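Local coordinates for thermophilic dibenzothiophene desulfurization enzyme C (Paenibacillus sp. A11-2, PDB 5XDD), which probably catalyses the flavin-dependent oxidation of dibenzothiophene to its sulfoxide and sulfone, using reduced FMN and molecular oxygen, at residues C[247-252]-C[335-340]. Residues are numbered along the deposited sequence; the frame is centred on the assembly and turned at random.
Sequences WTPITQ and GQLMVQ. With IND (indole), chain Q.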
loop_
_atom_site.group_PDB
_atom_site.type_symbol
_atom_site.label_atom_id
_atom_site.label_comp_id
_atom_site.label_asym_id
_atom_site.label_seq_id
_atom_site.Cartn_x
_atom_site.Cartn_y
_atom_site.Cartn_z
ATOM N N TRP C 247 2.967 -0.923 -33.130
ATOM C CA TRP C 247 4.110 -1.691 -32.659
ATOM C C TRP C 247 4.285 -1.513 -31.150
ATOM O O TRP C 247 4.606 -2.470 -30.433
ATOM C CB TRP C 247 5.402 -1.292 -33.400
ATOM C CG TRP C 247 6.628 -1.997 -32.828
ATOM C CD1 TRP C 247 7.092 -3.260 -33.160
ATOM C CD2 TRP C 247 7.514 -1.507 -31.820
ATOM N NE1 TRP C 247 8.188 -3.569 -32.423
ATOM C CE2 TRP C 247 8.485 -2.512 -31.596
ATOM C CE3 TRP C 247 7.575 -0.327 -31.065
ATOM C CZ2 TRP C 247 9.493 -2.381 -30.637
ATOM C CZ3 TRP C 247 8.585 -0.195 -30.117
ATOM C CH2 TRP C 247 9.538 -1.217 -29.917
ATOM N N THR C 248 4.052 -0.303 -30.655
ATOM C CA THR C 248 4.346 -0.006 -29.254
ATOM C C THR C 248 3.360 -0.691 -28.316
ATOM O O THR C 248 3.810 -1.410 -27.401
ATOM C CB THR C 248 4.408 1.505 -29.037
ATOM O OG1 THR C 248 5.313 2.083 -29.980
ATOM C CG2 THR C 248 4.970 1.826 -27.617
ATOM N N PRO C 249 2.042 -0.567 -28.491
ATOM C CA PRO C 249 1.153 -1.325 -27.609
ATOM C C PRO C 249 1.349 -2.824 -27.706
ATOM O O PRO C 249 1.211 -3.517 -26.693
ATOM C CB PRO C 249 -0.244 -0.881 -28.048
ATOM C CG PRO C 249 -0.037 -0.272 -29.435
ATOM C CD PRO C 249 1.301 0.330 -29.400
ATOM N N ILE C 250 1.617 -3.357 -28.901
ATOM C CA ILE C 250 1.943 -4.776 -29.034
ATOM C C ILE C 250 3.120 -5.134 -28.138
ATOM O O ILE C 250 3.102 -6.137 -27.417
ATOM C CB ILE C 250 2.242 -5.114 -30.513
ATOM C CG1 ILE C 250 0.926 -5.080 -31.315
ATOM C CG2 ILE C 250 2.958 -6.501 -30.666
ATOM C CD1 ILE C 250 1.097 -5.317 -32.835
ATOM N N THR C 251 4.175 -4.334 -28.197
ATOM C CA THR C 251 5.410 -4.690 -27.522
ATOM C C THR C 251 5.290 -4.479 -26.008
ATOM O O THR C 251 5.777 -5.294 -25.215
ATOM C CB THR C 251 6.550 -3.876 -28.142
ATOM O OG1 THR C 251 6.752 -4.267 -29.524
ATOM C CG2 THR C 251 7.815 -4.050 -27.393
ATOM N N GLN C 252 4.629 -3.404 -25.590
ATOM C CA GLN C 252 4.389 -3.188 -24.171
ATOM C C GLN C 252 3.486 -4.254 -23.597
ATOM O O GLN C 252 3.596 -4.577 -22.404
ATOM C CB GLN C 252 3.800 -1.805 -23.959
ATOM C CG GLN C 252 4.744 -0.692 -24.282
ATOM C CD GLN C 252 5.761 -0.441 -23.162
ATOM O OE1 GLN C 252 5.437 -0.559 -21.975
ATOM N NE2 GLN C 252 7.001 -0.135 -23.537
ATOM N N GLY C 335 -4.925 4.876 -29.589
ATOM C CA GLY C 335 -4.730 5.476 -28.286
ATOM C C GLY C 335 -5.488 4.762 -27.192
ATOM O O GLY C 335 -4.993 4.631 -26.071
ATOM N N GLN C 336 -6.708 4.317 -27.482
ATOM C CA GLN C 336 -7.420 3.519 -26.501
ATOM C C GLN C 336 -6.657 2.240 -26.207
ATOM O O GLN C 336 -6.568 1.809 -25.053
ATOM C CB GLN C 336 -8.838 3.188 -26.985
ATOM C CG GLN C 336 -9.917 4.181 -26.596
ATOM C CD GLN C 336 -10.248 4.116 -25.111
ATOM O OE1 GLN C 336 -10.094 3.064 -24.466
ATOM N NE2 GLN C 336 -10.693 5.246 -24.554
ATOM N N LEU C 337 -6.144 1.593 -27.250
ATOM C CA LEU C 337 -5.407 0.354 -27.057
ATOM C C LEU C 337 -4.165 0.584 -26.208
ATOM O O LEU C 337 -3.881 -0.207 -25.304
ATOM C CB LEU C 337 -5.019 -0.230 -28.405
ATOM C CG LEU C 337 -4.130 -1.483 -28.300
ATOM C CD1 LEU C 337 -4.905 -2.653 -27.703
ATOM C CD2 LEU C 337 -3.550 -1.842 -29.625
ATOM N N MET C 338 -3.420 1.666 -26.481
ATOM C CA MET C 338 -2.212 1.940 -25.723
ATOM C C MET C 338 -2.546 2.194 -24.259
ATOM O O MET C 338 -1.809 1.765 -23.362
ATOM C CB MET C 338 -1.463 3.123 -26.343
ATOM C CG MET C 338 -0.113 3.393 -25.768
ATOM S SD MET C 338 1.103 2.068 -25.999
ATOM C CE MET C 338 1.384 1.522 -24.316
ATOM N N VAL C 339 -3.684 2.852 -23.996
ATOM C CA VAL C 339 -4.077 3.133 -22.620
ATOM C C VAL C 339 -4.450 1.843 -21.906
ATOM O O VAL C 339 -4.096 1.643 -20.736
ATOM C CB VAL C 339 -5.231 4.158 -22.576
ATOM C CG1 VAL C 339 -5.927 4.153 -21.213
ATOM C CG2 VAL C 339 -4.722 5.529 -22.864
ATOM N N GLN C 340 -5.196 0.963 -22.582
ATOM C CA GLN C 340 -5.503 -0.338 -21.999
ATOM C C GLN C 340 -4.236 -1.147 -21.757
ATOM O O GLN C 340 -4.134 -1.856 -20.744
ATOM C CB GLN C 340 -6.467 -1.130 -22.899
ATOM C CG GLN C 340 -7.878 -0.545 -22.982
ATOM C CD GLN C 340 -8.612 -0.497 -21.620
ATOM O OE1 GLN C 340 -8.611 -1.470 -20.852
ATOM N NE2 GLN C 340 -9.255 0.641 -21.332
HETATM N N1 IND Q . 13.155 -2.541 -30.445
HETATM C C2 IND Q . 12.792 -3.339 -29.431
HETATM C C3 IND Q . 12.729 -2.523 -28.436
HETATM C C4 IND Q . 13.050 -0.109 -27.814
HETATM C C5 IND Q . 13.399 1.118 -28.381
HETATM C C6 IND Q . 13.699 1.198 -29.749
HETATM C C7 IND Q . 13.639 0.047 -30.552
HETATM C C8 IND Q . 13.311 -1.180 -30.006
HETATM C C9 IND Q . 13.004 -1.250 -28.596
#
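Leu337 and Met338 meet Pro249 where two helices of the C-terminal helical domain, in an acyl-CoA dehydrogenase-type fold, run side by side. The short segments are nearly parallel, 19° apart, with their axes 9.2 Å from each other, and no hydrogen bond crosses between them. Along 335-340, Leu337 comes first. With CG anti to the backbone N (chi1 175°), its branch lies against the proline, CD2 3.8 Å from Pro249 CB. The leucine and the proline ring cross at about a right angle; Val320 of helix 293-324 also touches this leucine. Met338 follows and does most of the work. Its chain leaves anti to the backbone N, and two bends, at chi2 (63°) and chi3, bring the sulfur over one face of the proline ring: SD sits 3.7 Å from Pro249 N and 3.8 Å from Pro249 CD. The proline nitrogen carries no hydrogen, so this is van der Waals packing. Thr248 CG2 adds a looser touch on the same sulfur, while OG1 of that threonine bonds to Ser411 O. Past the sulfur, the methyl CE reaches Gln252 CG at 4.0 Å; the amide of Gln252 is held by Lys345 and Asp389, and its side chain lies about 5 Å from that of the FMN-binding Tyr413. Met338 thus spans one turn of helix 247-276, whose other side faces the bound indole. There, the CZ2-CH2 edge of Trp247 points at the face of the indole; the tryptophan NE1 is bonded to Ser96 O, and CZ2 lies 3.6 Å from indole C2.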